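PDB 5X32: D-mannose isomerase from Marinomonas mediterranea, which catalyses the reversible isomerization of D-mannose to D-fructose and, less efficiently, acts on D-lyxose, while leaving D-glucose untouched. Local coordinates for residues T146-N151 / S162-V167; H153-D158 / Q208-L213; L201-I206 / K257-L262. All blocks are in the same frame, centred on the assembly; numbering follows the deposited sequence.

Interaction 1: T146-N151 / S162-V167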
ATOM      1  N   THR A 146     -15.512  13.669 -10.367  1.00 74.45           N
ATOM      2  CA  THR A 146     -15.556  14.879 -11.162  1.00 67.91           C
ATOM      3  C   THR A 146     -14.286  15.048 -11.974  1.00 68.44           C
ATOM      4  O   THR A 146     -14.335  15.488 -13.121  1.00 72.73           O
ATOM      5  CB  THR A 146     -15.756  16.092 -10.289  1.00 67.33           C
ATOM      6  OG1 THR A 146     -17.028  15.995  -9.645  1.00 71.45           O
ATOM      7  CG2 THR A 146     -15.689  17.359 -11.116  1.00 75.22           C
ATOM      8  N   HIS A 147     -13.141  14.704 -11.397  1.00 66.18           N
ATOM      9  CA  HIS A 147     -11.909  15.088 -12.073  1.00 65.89           C
ATOM     10  C   HIS A 147     -11.064  13.925 -12.605  1.00 63.52           C
ATOM     11  O   HIS A 147     -10.315  14.107 -13.561  1.00 68.04           O
ATOM     12  CB  HIS A 147     -11.065  15.964 -11.143  1.00 69.51           C
ATOM     13  CG  HIS A 147     -11.643  17.325 -10.886  1.00 70.20           C
ATOM     14  ND1 HIS A 147     -12.188  17.688  -9.673  1.00 77.72           N
ATOM     15  CD2 HIS A 147     -11.687  18.435 -11.661  1.00 69.68           C
ATOM     16  CE1 HIS A 147     -12.590  18.947  -9.727  1.00 74.99           C
ATOM     17  NE2 HIS A 147     -12.293  19.423 -10.922  1.00 74.41           N
ATOM     18  N   PHE A 148     -11.157  12.744 -11.997  1.00 62.24           N
ATOM     19  CA  PHE A 148     -10.245  11.652 -12.359  1.00 64.12           C
ATOM     20  C   PHE A 148     -10.949  10.478 -13.016  1.00 67.81           C
ATOM     21  O   PHE A 148     -10.346   9.755 -13.811  1.00 65.68           O
ATOM     22  CB  PHE A 148      -9.469  11.150 -11.138  1.00 57.22           C
ATOM     23  CG  PHE A 148      -8.494  12.138 -10.611  1.00 62.18           C
ATOM     24  CD1 PHE A 148      -7.168  12.100 -11.013  1.00 60.84           C
ATOM     25  CD2 PHE A 148      -8.906  13.139  -9.732  1.00 65.10           C
ATOM     26  CE1 PHE A 148      -6.261  13.041 -10.536  1.00 67.00           C
ATOM     27  CE2 PHE A 148      -8.014  14.079  -9.254  1.00 58.54           C
ATOM     28  CZ  PHE A 148      -6.690  14.034  -9.651  1.00 60.49           C
ATOM     29  N   TRP A 149     -12.217  10.281 -12.673  1.00 67.21           N
ATOM     30  CA  TRP A 149     -12.936   9.123 -13.161  1.00 66.30           C
ATOM     31  C   TRP A 149     -13.074   9.174 -14.673  1.00 62.23           C
ATOM     32  O   TRP A 149     -13.474  10.177 -15.235  1.00 64.76           O
ATOM     33  CB  TRP A 149     -14.309   9.017 -12.507  1.00 67.08           C
ATOM     34  CG  TRP A 149     -15.071   7.836 -12.995  1.00 70.16           C
ATOM     35  CD1 TRP A 149     -16.305   7.846 -13.560  1.00 73.96           C
ATOM     36  CD2 TRP A 149     -14.645   6.465 -12.984  1.00 72.93           C
ATOM     37  NE1 TRP A 149     -16.686   6.572 -13.898  1.00 72.39           N
ATOM     38  CE2 TRP A 149     -15.685   5.702 -13.554  1.00 73.80           C
ATOM     39  CE3 TRP A 149     -13.491   5.806 -12.541  1.00 68.99           C
ATOM     40  CZ2 TRP A 149     -15.609   4.312 -13.696  1.00 68.44           C
ATOM     41  CZ3 TRP A 149     -13.419   4.422 -12.688  1.00 70.57           C
ATOM     42  CH2 TRP A 149     -14.477   3.695 -13.253  1.00 68.94           C
ATOM     43  N   GLU A 150     -12.699   8.093 -15.332  1.00 59.30           N
ATOM     44  CA  GLU A 150     -12.762   8.055 -16.779  1.00 65.91           C
ATOM     45  C   GLU A 150     -13.718   6.941 -17.196  1.00 68.57           C
ATOM     46  O   GLU A 150     -13.297   5.831 -17.539  1.00 65.02           O
ATOM     47  CB  GLU A 150     -11.377   7.847 -17.373  1.00 64.03           C
ATOM     48  CG  GLU A 150     -10.612   9.119 -17.584  1.00 61.48           C
ATOM     49  CD  GLU A 150      -9.343   8.898 -18.392  1.00 72.49           C
ATOM     50  OE1 GLU A 150      -8.507   8.052 -17.993  1.00 68.65           O
ATOM     51  OE2 GLU A 150      -9.163   9.597 -19.410  1.00 79.71           O
ATOM     52  N   ASN A 151     -15.008   7.261 -17.156  1.00 75.12           N
ATOM     53  CA  ASN A 151     -16.072   6.285 -17.331  1.00 71.78           C
ATOM     54  C   ASN A 151     -15.972   5.393 -18.564  1.00 67.50           C
ATOM     55  O   ASN A 151     -16.392   4.238 -18.516  1.00 68.03           O
ATOM     56  CB  ASN A 151     -17.421   6.993 -17.338  1.00 73.99           C
ATOM     57  CG  ASN A 151     -18.569   6.040 -17.054  1.00 77.45           C
ATOM     58  OD1 ASN A 151     -18.988   5.866 -15.904  1.00 74.77           O
ATOM     59  ND2 ASN A 151     -19.086   5.413 -18.108  1.00 75.40           N
ATOM     60  N   SER A 162      -2.244  21.618 -10.443  1.00 74.85           N
ATOM     61  CA  SER A 162      -2.896  22.239  -9.282  1.00 79.45           C
ATOM     62  C   SER A 162      -4.104  23.104  -9.650  1.00 78.82           C
ATOM     63  O   SER A 162      -5.092  23.125  -8.918  1.00 78.23           O
ATOM     64  CB  SER A 162      -1.897  23.088  -8.482  1.00 68.71           C
ATOM     65  OG  SER A 162      -1.079  23.869  -9.335  1.00 69.16           O
ATOM     66  N   ASP A 163      -4.018  23.793 -10.791  1.00 83.90           N
ATOM     67  CA  ASP A 163      -5.101  24.651 -11.302  1.00 84.92           C
ATOM     68  C   ASP A 163      -6.357  23.871 -11.716  1.00 88.93           C
ATOM     69  O   ASP A 163      -7.423  24.464 -11.892  1.00101.65           O
ATOM     70  CB  ASP A 163      -4.594  25.529 -12.459  1.00 82.43           C
ATOM     71  CG  ASP A 163      -3.956  24.732 -13.586  1.00 92.30           C
ATOM     72  OD1 ASP A 163      -3.168  25.337 -14.349  1.00 95.52           O
ATOM     73  OD2 ASP A 163      -4.211  23.510 -13.704  1.00 92.33           O
ATOM     74  N   TRP A 164      -6.184  22.559 -11.907  1.00 84.21           N
ATOM     75  CA  TRP A 164      -7.180  21.603 -12.420  1.00 81.64           C
ATOM     76  C   TRP A 164      -7.314  21.669 -13.939  1.00 78.50           C
ATOM     77  O   TRP A 164      -8.281  21.147 -14.494  1.00 77.86           O
ATOM     78  CB  TRP A 164      -8.562  21.830 -11.798  1.00 76.63           C
ATOM     79  CG  TRP A 164      -8.698  21.504 -10.348  1.00 82.49           C
ATOM     80  CD1 TRP A 164      -9.062  22.373  -9.358  1.00 85.43           C
ATOM     81  CD2 TRP A 164      -8.552  20.223  -9.718  1.00 78.52           C
ATOM     82  NE1 TRP A 164      -9.114  21.726  -8.151  1.00 85.68           N
ATOM     83  CE2 TRP A 164      -8.809  20.404  -8.343  1.00 83.01           C
ATOM     84  CE3 TRP A 164      -8.215  18.951 -10.176  1.00 77.68           C
ATOM     85  CZ2 TRP A 164      -8.738  19.357  -7.423  1.00 78.71           C
ATOM     86  CZ3 TRP A 164      -8.145  17.912  -9.261  1.00 75.09           C
ATOM     87  CH2 TRP A 164      -8.406  18.123  -7.902  1.00 75.65           C
ATOM     88  N   LYS A 165      -6.338  22.260 -14.620  1.00 80.40           N
ATOM     89  CA  LYS A 165      -6.537  22.571 -16.036  1.00 85.98           C
ATOM     90  C   LYS A 165      -5.738  21.708 -16.994  1.00 81.29           C
ATOM     91  O   LYS A 165      -6.187  21.450 -18.109  1.00 81.27           O
ATOM     92  CB  LYS A 165      -6.212  24.041 -16.334  1.00 89.22           C
ATOM     93  CG  LYS A 165      -7.041  25.058 -15.585  1.00 83.28           C
ATOM     94  CD  LYS A 165      -6.453  26.462 -15.742  1.00 90.78           C
ATOM     95  CE  LYS A 165      -5.449  26.572 -16.901  1.00 89.40           C
ATOM     96  NZ  LYS A 165      -5.097  28.008 -17.180  1.00 86.88           N
ATOM     97  N   THR A 166      -4.554  21.279 -16.577  1.00 80.19           N
ATOM     98  CA  THR A 166      -3.714  20.458 -17.443  1.00 77.30           C
ATOM     99  C   THR A 166      -3.724  18.991 -17.027  1.00 72.95           C
ATOM    100  O   THR A 166      -3.153  18.629 -16.001  1.00 76.63           O
ATOM    101  CB  THR A 166      -2.254  20.956 -17.444  1.00 76.31           C
ATOM    102  OG1 THR A 166      -2.211  22.329 -17.847  1.00 84.51           O
ATOM    103  CG2 THR A 166      -1.398  20.119 -18.378  1.00 64.07           C
ATOM    104  N   VAL A 167      -4.347  18.138 -17.831  1.00 75.38           N
ATOM    105  CA  VAL A 167      -4.385  16.718 -17.502  1.00 73.68           C
ATOM    106  C   VAL A 167      -3.171  16.010 -18.091  1.00 71.41           C
ATOM    107  O   VAL A 167      -2.795  16.223 -19.242  1.00 70.82           O
ATOM    108  CB  VAL A 167      -5.686  16.042 -18.004  1.00 66.88           C
ATOM    109  CG1 VAL A 167      -5.589  14.533 -17.866  1.00 64.75           C
ATOM    110  CG2 VAL A 167      -6.893  16.574 -17.223  1.00 65.25           C
TER

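Interaction 2: H153-D158 / Q208-L213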
ATOM      1  N   HIS A 153     -13.425   4.083 -19.859  1.00 72.46           N
ATOM      2  CA  HIS A 153     -12.406   3.051 -19.654  1.00 64.89           C
ATOM      3  C   HIS A 153     -12.571   2.316 -18.339  1.00 62.60           C
ATOM      4  O   HIS A 153     -11.939   1.284 -18.119  1.00 60.48           O
ATOM      5  CB  HIS A 153     -11.018   3.658 -19.725  1.00 67.26           C
ATOM      6  CG  HIS A 153     -10.649   4.146 -21.087  1.00 70.40           C
ATOM      7  ND1 HIS A 153     -10.178   3.307 -22.073  1.00 72.28           N
ATOM      8  CD2 HIS A 153     -10.669   5.387 -21.624  1.00 71.52           C
ATOM      9  CE1 HIS A 153      -9.926   4.012 -23.162  1.00 73.69           C
ATOM     10  NE2 HIS A 153     -10.216   5.276 -22.916  1.00 71.86           N
ATOM     11  N   GLY A 154     -13.378   2.880 -17.448  1.00 63.99           N
ATOM     12  CA  GLY A 154     -13.646   2.256 -16.171  1.00 62.74           C
ATOM     13  C   GLY A 154     -12.427   2.348 -15.282  1.00 69.64           C
ATOM     14  O   GLY A 154     -12.240   1.514 -14.393  1.00 68.50           O
ATOM     15  N   LEU A 155     -11.604   3.368 -15.517  1.00 65.13           N
ATOM     16  CA  LEU A 155     -10.387   3.570 -14.742  1.00 61.00           C
ATOM     17  C   LEU A 155     -10.236   5.020 -14.341  1.00 64.64           C
ATOM     18  O   LEU A 155     -10.954   5.881 -14.838  1.00 68.47           O
ATOM     19  CB  LEU A 155      -9.169   3.119 -15.547  1.00 60.41           C
ATOM     20  CG  LEU A 155      -9.120   1.608 -15.755  1.00 63.02           C
ATOM     21  CD1 LEU A 155      -8.065   1.195 -16.776  1.00 59.07           C
ATOM     22  CD2 LEU A 155      -8.874   0.936 -14.402  1.00 59.71           C
ATOM     23  N   TYR A 156      -9.281   5.290 -13.455  1.00 66.08           N
ATOM     24  CA  TYR A 156      -8.938   6.656 -13.076  1.00 58.73           C
ATOM     25  C   TYR A 156      -7.633   7.050 -13.751  1.00 58.26           C
ATOM     26  O   TYR A 156      -6.686   6.258 -13.817  1.00 55.52           O
ATOM     27  CB  TYR A 156      -8.783   6.788 -11.571  1.00 58.20           C
ATOM     28  CG  TYR A 156     -10.037   6.629 -10.757  1.00 60.93           C
ATOM     29  CD1 TYR A 156     -10.855   7.718 -10.490  1.00 61.21           C
ATOM     30  CD2 TYR A 156     -10.392   5.394 -10.228  1.00 60.77           C
ATOM     31  CE1 TYR A 156     -11.993   7.582  -9.721  1.00 61.06           C
ATOM     32  CE2 TYR A 156     -11.529   5.246  -9.461  1.00 61.45           C
ATOM     33  CZ  TYR A 156     -12.325   6.345  -9.210  1.00 63.77           C
ATOM     34  OH  TYR A 156     -13.459   6.199  -8.446  1.00 64.77           O
ATOM     35  N   LEU A 157      -7.579   8.271 -14.263  1.00 56.50           N
ATOM     36  CA  LEU A 157      -6.319   8.796 -14.761  1.00 64.02           C
ATOM     37  C   LEU A 157      -5.371   9.165 -13.592  1.00 65.54           C
ATOM     38  O   LEU A 157      -5.736   9.066 -12.412  1.00 51.44           O
ATOM     39  CB  LEU A 157      -6.578   9.976 -15.690  1.00 65.41           C
ATOM     40  CG  LEU A 157      -7.289  11.200 -15.144  1.00 61.26           C
ATOM     41  CD1 LEU A 157      -6.273  12.204 -14.632  1.00 65.11           C
ATOM     42  CD2 LEU A 157      -8.101  11.775 -16.251  1.00 60.91           C
ATOM     43  N   ASP A 158      -4.151   9.572 -13.906  1.00 61.13           N
ATOM     44  CA  ASP A 158      -3.168   9.617 -12.853  1.00 67.55           C
ATOM     45  C   ASP A 158      -3.065  10.974 -12.176  1.00 72.71           C
ATOM     46  O   ASP A 158      -3.215  11.067 -10.954  1.00 71.24           O
ATOM     47  CB  ASP A 158      -1.803   9.196 -13.397  1.00 73.08           C
ATOM     48  CG  ASP A 158      -0.728   9.189 -12.324  1.00 86.55           C
ATOM     49  OD1 ASP A 158      -1.063   8.927 -11.142  1.00 92.33           O
ATOM     50  OD2 ASP A 158       0.454   9.431 -12.657  1.00 91.31           O
ATOM     51  N   GLN A 208      -8.259  -7.958 -15.460  1.00 59.36           N
ATOM     52  CA  GLN A 208      -8.660  -8.665 -16.669  1.00 61.08           C
ATOM     53  C   GLN A 208      -8.323  -7.881 -17.922  1.00 60.99           C
ATOM     54  O   GLN A 208      -7.438  -8.286 -18.680  1.00 55.39           O
ATOM     55  CB  GLN A 208     -10.139  -9.008 -16.630  1.00 58.56           C
ATOM     56  CG  GLN A 208     -10.331 -10.238 -15.820  1.00 68.86           C
ATOM     57  CD  GLN A 208     -11.702 -10.852 -15.928  1.00 71.13           C
ATOM     58  OE1 GLN A 208     -12.694 -10.152 -16.023  1.00 67.73           O
ATOM     59  NE2 GLN A 208     -11.759 -12.190 -15.907  1.00 77.26           N
ATOM     60  N   LYS A 209      -8.983  -6.737 -18.108  1.00 63.00           N
ATOM     61  CA  LYS A 209      -8.842  -6.014 -19.363  1.00 60.99           C
ATOM     62  C   LYS A 209      -7.418  -5.542 -19.576  1.00 65.20           C
ATOM     63  O   LYS A 209      -6.772  -5.960 -20.536  1.00 66.34           O
ATOM     64  CB  LYS A 209      -9.757  -4.812 -19.441  1.00 58.89           C
ATOM     65  CG  LYS A 209      -9.550  -4.066 -20.754  1.00 60.72           C
ATOM     66  CD  LYS A 209     -10.633  -3.033 -20.995  1.00 63.62           C
ATOM     67  CE  LYS A 209     -10.705  -1.985 -19.873  1.00 61.75           C
ATOM     68  NZ  LYS A 209     -10.994  -0.624 -20.403  1.00 60.11           N
ATOM     69  N   GLN A 210      -6.918  -4.683 -18.692  1.00 62.56           N
ATOM     70  CA  GLN A 210      -5.567  -4.156 -18.879  1.00 64.92           C
ATOM     71  C   GLN A 210      -4.491  -5.236 -18.844  1.00 60.74           C
ATOM     72  O   GLN A 210      -3.468  -5.106 -19.513  1.00 60.55           O
ATOM     73  CB  GLN A 210      -5.256  -3.075 -17.846  1.00 65.43           C
ATOM     74  CG  GLN A 210      -6.133  -1.857 -18.002  1.00 62.78           C
ATOM     75  CD  GLN A 210      -6.156  -1.365 -19.432  1.00 62.26           C
ATOM     76  OE1 GLN A 210      -7.214  -1.256 -20.033  1.00 66.81           O
ATOM     77  NE2 GLN A 210      -4.989  -1.047 -19.979  1.00 62.09           N
ATOM     78  N   ALA A 211      -4.716  -6.291 -18.067  1.00 61.41           N
ATOM     79  CA  ALA A 211      -3.767  -7.401 -18.010  1.00 59.52           C
ATOM     80  C   ALA A 211      -3.644  -8.144 -19.343  1.00 55.87           C
ATOM     81  O   ALA A 211      -2.534  -8.477 -19.765  1.00 55.49           O
ATOM     82  CB  ALA A 211      -4.160  -8.366 -16.908  1.00 53.35           C
ATOM     83  N   SER A 212      -4.770  -8.355 -20.023  1.00 60.05           N
ATOM     84  CA  SER A 212      -4.799  -9.120 -21.283  1.00 60.30           C
ATOM     85  C   SER A 212      -3.886  -8.537 -22.344  1.00 61.53           C
ATOM     86  O   SER A 212      -3.457  -9.244 -23.252  1.00 64.82           O
ATOM     87  CB  SER A 212      -6.216  -9.175 -21.858  1.00 57.35           C
ATOM     88  OG  SER A 212      -7.113  -9.869 -21.013  1.00 63.07           O
ATOM     89  N   LEU A 213      -3.571  -7.253 -22.195  1.00 59.77           N
ATOM     90  CA  LEU A 213      -2.760  -6.514 -23.154  1.00 58.89           C
ATOM     91  C   LEU A 213      -1.331  -6.952 -23.112  1.00 58.26           C
ATOM     92  O   LEU A 213      -0.529  -6.549 -23.955  1.00 61.47           O
ATOM     93  CB  LEU A 213      -2.834  -5.020 -22.873  1.00 63.23           C
ATOM     94  CG  LEU A 213      -4.234  -4.443 -23.053  1.00 65.10           C
ATOM     95  CD1 LEU A 213      -4.277  -2.991 -22.614  1.00 62.21           C
ATOM     96  CD2 LEU A 213      -4.626  -4.580 -24.518  1.00 58.60           C
TER

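Interaction 3: L201-I206 / K257-L262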
ATOM      1  N   LEU A 201     -15.068  -3.010 -10.043  1.00 58.78           N
ATOM      2  CA  LEU A 201     -14.902  -2.572 -11.431  1.00 59.48           C
ATOM      3  C   LEU A 201     -13.428  -2.308 -11.763  1.00 61.04           C
ATOM      4  O   LEU A 201     -12.939  -2.680 -12.838  1.00 55.85           O
ATOM      5  CB  LEU A 201     -15.737  -1.321 -11.701  1.00 61.19           C
ATOM      6  CG  LEU A 201     -15.663  -0.728 -13.113  1.00 63.69           C
ATOM      7  CD1 LEU A 201     -15.892  -1.770 -14.182  1.00 50.92           C
ATOM      8  CD2 LEU A 201     -16.623   0.448 -13.279  1.00 61.75           C
ATOM      9  N   LEU A 202     -12.731  -1.655 -10.834  1.00 62.21           N
ATOM     10  CA  LEU A 202     -11.309  -1.380 -10.980  1.00 57.77           C
ATOM     11  C   LEU A 202     -10.536  -2.693 -11.040  1.00 59.51           C
ATOM     12  O   LEU A 202      -9.650  -2.887 -11.893  1.00 56.25           O
ATOM     13  CB  LEU A 202     -10.817  -0.502  -9.829  1.00 56.76           C
ATOM     14  CG  LEU A 202     -11.413   0.903  -9.820  1.00 58.90           C
ATOM     15  CD1 LEU A 202     -11.018   1.692  -8.581  1.00 57.54           C
ATOM     16  CD2 LEU A 202     -10.988   1.629 -11.083  1.00 61.94           C
ATOM     17  N   ALA A 203     -10.879  -3.589 -10.117  1.00 59.97           N
ATOM     18  CA  ALA A 203     -10.274  -4.914 -10.075  1.00 58.64           C
ATOM     19  C   ALA A 203     -10.416  -5.589 -11.423  1.00 58.66           C
ATOM     20  O   ALA A 203      -9.422  -6.046 -11.980  1.00 58.57           O
ATOM     21  CB  ALA A 203     -10.909  -5.773  -8.983  1.00 58.42           C
ATOM     22  N   LYS A 204     -11.639  -5.613 -11.962  1.00 56.85           N
ATOM     23  CA  LYS A 204     -11.889  -6.255 -13.255  1.00 61.28           C
ATOM     24  C   LYS A 204     -11.067  -5.608 -14.361  1.00 62.85           C
ATOM     25  O   LYS A 204     -10.465  -6.303 -15.198  1.00 58.05           O
ATOM     26  CB  LYS A 204     -13.371  -6.211 -13.633  1.00 66.31           C
ATOM     27  CG  LYS A 204     -13.651  -6.818 -15.018  1.00 59.77           C
ATOM     28  CD  LYS A 204     -14.981  -7.543 -15.095  1.00 63.61           C
ATOM     29  CE  LYS A 204     -14.842  -8.983 -14.635  1.00 73.02           C
ATOM     30  NZ  LYS A 204     -16.117  -9.653 -14.281  1.00 73.45           N
ATOM     31  N   ASN A 205     -11.109  -4.277 -14.404  1.00 55.53           N
ATOM     32  CA  ASN A 205     -10.455  -3.531 -15.470  1.00 58.85           C
ATOM     33  C   ASN A 205      -8.943  -3.622 -15.519  1.00 62.09           C
ATOM     34  O   ASN A 205      -8.344  -3.596 -16.606  1.00 64.50           O
ATOM     35  CB  ASN A 205     -10.882  -2.080 -15.404  1.00 58.34           C
ATOM     36  CG  ASN A 205     -12.202  -1.882 -16.065  1.00 64.82           C
ATOM     37  OD1 ASN A 205     -12.432  -2.464 -17.126  1.00 57.99           O
ATOM     38  ND2 ASN A 205     -13.089  -1.088 -15.461  1.00 65.57           N
ATOM     39  N   ILE A 206      -8.328  -3.769 -14.354  1.00 55.91           N
ATOM     40  CA  ILE A 206      -6.881  -3.834 -14.294  1.00 54.46           C
ATOM     41  C   ILE A 206      -6.458  -5.293 -14.445  1.00 56.64           C
ATOM     42  O   ILE A 206      -5.621  -5.633 -15.295  1.00 53.42           O
ATOM     43  CB  ILE A 206      -6.341  -3.230 -12.979  1.00 58.06           C
ATOM     44  CG1 ILE A 206      -6.643  -1.734 -12.926  1.00 54.61           C
ATOM     45  CG2 ILE A 206      -4.852  -3.458 -12.866  1.00 52.97           C
ATOM     46  CD1 ILE A 206      -5.891  -0.957 -13.966  1.00 59.00           C
ATOM     47  N   LYS A 257      -3.731 -10.392  -3.590  1.00 49.66           N
ATOM     48  CA  LYS A 257      -4.324 -10.116  -2.289  1.00 53.78           C
ATOM     49  C   LYS A 257      -5.652  -9.370  -2.424  1.00 56.61           C
ATOM     50  O   LYS A 257      -6.654  -9.741  -1.801  1.00 58.52           O
ATOM     51  CB  LYS A 257      -3.375  -9.301  -1.413  1.00 53.72           C
ATOM     52  CG  LYS A 257      -4.039  -8.815  -0.121  1.00 58.19           C
ATOM     53  CD  LYS A 257      -3.060  -8.110   0.765  1.00 53.84           C
ATOM     54  CE  LYS A 257      -2.415  -6.972   0.006  1.00 52.85           C
ATOM     55  NZ  LYS A 257      -3.077  -5.657   0.181  1.00 57.64           N
ATOM     56  N   LEU A 258      -5.651  -8.298  -3.208  1.00 54.29           N
ATOM     57  CA  LEU A 258      -6.873  -7.524  -3.398  1.00 54.61           C
ATOM     58  C   LEU A 258      -8.010  -8.402  -3.968  1.00 55.50           C
ATOM     59  O   LEU A 258      -9.131  -8.357  -3.475  1.00 58.03           O
ATOM     60  CB  LEU A 258      -6.587  -6.313  -4.296  1.00 48.25           C
ATOM     61  CG  LEU A 258      -5.655  -5.304  -3.588  1.00 56.48           C
ATOM     62  CD1 LEU A 258      -5.156  -4.213  -4.522  1.00 54.01           C
ATOM     63  CD2 LEU A 258      -6.317  -4.667  -2.353  1.00 50.68           C
ATOM     64  N   LEU A 259      -7.713  -9.233  -4.959  1.00 49.23           N
ATOM     65  CA  LEU A 259      -8.712 -10.145  -5.519  1.00 56.67           C
ATOM     66  C   LEU A 259      -9.289 -11.074  -4.462  1.00 57.55           C
ATOM     67  O   LEU A 259     -10.486 -11.316  -4.451  1.00 60.08           O
ATOM     68  CB  LEU A 259      -8.124 -10.995  -6.640  1.00 45.86           C
ATOM     69  CG  LEU A 259      -7.624 -10.179  -7.831  1.00 52.48           C
ATOM     70  CD1 LEU A 259      -7.132 -11.084  -8.972  1.00 49.21           C
ATOM     71  CD2 LEU A 259      -8.643  -9.144  -8.294  1.00 48.57           C
ATOM     72  N   LEU A 260      -8.454 -11.604  -3.576  1.00 55.86           N
ATOM     73  CA  LEU A 260      -8.986 -12.546  -2.591  1.00 57.80           C
ATOM     74  C   LEU A 260      -9.825 -11.795  -1.550  1.00 56.38           C
ATOM     75  O   LEU A 260     -10.872 -12.276  -1.077  1.00 59.78           O
ATOM     76  CB  LEU A 260      -7.847 -13.352  -1.952  1.00 53.67           C
ATOM     77  CG  LEU A 260      -7.096 -14.156  -3.020  1.00 53.49           C
ATOM     78  CD1 LEU A 260      -5.950 -14.960  -2.478  1.00 59.59           C
ATOM     79  CD2 LEU A 260      -8.037 -15.070  -3.765  1.00 60.36           C
ATOM     80  N   MET A 261      -9.386 -10.589  -1.227  1.00 60.00           N
ATOM     81  CA  MET A 261     -10.136  -9.742  -0.319  1.00 59.29           C
ATOM     82  C   MET A 261     -11.526  -9.384  -0.909  1.00 59.55           C
ATOM     83  O   MET A 261     -12.530  -9.373  -0.201  1.00 61.34           O
ATOM     84  CB  MET A 261      -9.317  -8.501  -0.013  1.00 56.04           C
ATOM     85  CG  MET A 261      -8.138  -8.738   0.915  1.00 63.92           C
ATOM     86  SD  MET A 261      -7.226  -7.202   1.190  1.00 62.58           S
ATOM     87  CE  MET A 261      -8.452  -6.190   2.036  1.00 56.61           C
ATOM     88  N   LEU A 262     -11.578  -9.126  -2.208  1.00 53.25           N
ATOM     89  CA  LEU A 262     -12.833  -8.865  -2.891  1.00 57.02           C
ATOM     90  C   LEU A 262     -13.665 -10.141  -2.976  1.00 61.84           C
ATOM     91  O   LEU A 262     -14.882 -10.113  -2.875  1.00 65.09           O
ATOM     92  CB  LEU A 262     -12.558  -8.338  -4.290  1.00 54.09           C
ATOM     93  CG  LEU A 262     -12.239  -6.854  -4.348  1.00 58.26           C
ATOM     94  CD1 LEU A 262     -11.942  -6.477  -5.778  1.00 61.28           C
ATOM     95  CD2 LEU A 262     -13.382  -6.025  -3.779  1.00 58.16           C
TER

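Interaction 1: T146-N151 / S162-V167
H147 lays its imidazole over one face of the W164 indole, and the contact can be followed outward along the histidine. CB lies just beyond the indole rim, 4.0 Å from W164 CZ3. CG is anti to the carbonyl carbon (chi1 -69°), and from there the ring extends over the six-membered ring of W164. CD2 comes closest, 3.8 Å from W164 CE3, while NE2 at the tip lies nearest W164 CD2, at 4.0 Å. On the other flank ND1 lies above W164 CZ3 at 4.1 Å and also makes a weak hydrogen bond to L143 O, one turn back in the helix, which would help to fix the rotation of the ring. The result is a true face-to-face stack: the centroids of the imidazole and the W164 six-membered ring are 4.1 Å apart and the planes differ by 12°. T146 CG2 sits over the centre of the other imidazole face, so the ring is sandwiched between a methyl group and an indole. F148 meets W164 differently. Its CE2 comes up to the indole edge, in the plane of that ring, 3.8 Å from W164 CZ3. No hydrogen bond joins the two segments; the contact is aromatic throughout. It ties the end of helix 133-147 to the loop that follows strand 155-160. Around it, H147 and F148 both rest on I160 of that strand, W164 touches N110 of strand 104-111, and F148 reaches on to C112 and L115 of helix 112-127.

Interaction 2: H153-D158 / Q208-L213
K209 reaches across to the backbone of H153, its NZ donating a hydrogen bond of 3.1 Å to H153 O. The donor meets the carbonyl at a C=O...N angle of 123° and is tilted 23° from the carbonyl plane. CG of K209 is anti to the backbone N (chi1 179°), and bends further out bring the ammonium group back to this oxygen. The same NZ lies at the edge of the H153 ring, near its plane, 4.3 Å from ND1; any positive charge on the imidazole would therefore probably be disfavoured. The second touch is apolar: L155 CD1 meets Q210 CG at 3.8 Å, the two side chains approaching from opposite directions. In the next shell W227 serves both halves. Its carbonyl accepts from Q210 NE2, its ring meets that of H153, and L155 packs on it. L155 also rests on L202, N205 and I206, earlier in the helix that carries Q210, while G154 O takes a weak hydrogen bond from N205 ND2. The turn between strands 149-150 and 155-160, and the start of the second strand, thus meet the last turns of helix 193-212. The helices of the family's (α/α)6 barrel are joined by such loops and short strands.

Interaction 3: L201-I206 / K257-L262
A203 meets L262 and L259 between helices 193-212 and 249-265, two helices of the (α/α)6 barrel characteristic of the N-acylglucosamine 2-epimerase family. The single methyl of A203 is the whole contribution of the first helix, and it has the largest buried surface of the three residues. Its small size matters here: the backbones come close, with the A203 and L259 CA atoms 7.1 Å apart, and the leucines of the second helix bridge what remains. L262, three residues on from L259, starts out toward the other helix. Its chain is extended, with CD1 anti to CA (chi2 178°), and this outermost methyl stands nearly straight ahead of the A203 methyl. L259 begins obliquely and only its end turns in. In L259 the other branch, CD2, does the touching, coming against the flank of the alanine methyl. The interface is wholly apolar and buried, with no hydrogen bond across it, whereas L201 and K204 leave the first helix on the side turned away. Other helices close in around the contact: M184 of helix 173-190 packs on L262, and Y271 and K274 of helix 271-286 lie against L262 and L259 respectively. The second helix also carries H251, probably a catalytic residue as in related enzymes, whose side chain is about 11 Å from that of L259. At the centre of it all, A203 CB is 3.4 Å from L262 CD1 and 4.1 Å from L259 CD2, two methyls that are themselves 4.9 Å apart.

Interactions 1 and 2 share one antiparallel sheet: strands 149-150 and 155-160 are neighbours in it, joined by a probable hydrogen bond from E150 N to L155 O of 2.9 Å, and the centres of the two contacts lie about 17 Å apart. Interactions 2 and 3 share helix 193-212, with centres about 12 Å apart and a probable backbone hydrogen bond from Q210 N to N205 O. Interaction 1 reaches the same helix through W149, which packs on L201 and L202. The contacts thus run from the sheet, through one helix, to helix 249-265. H251, probably catalytic, is about 12 Å from the Q210 side chain of interaction 2, while interaction 1 is peripheral.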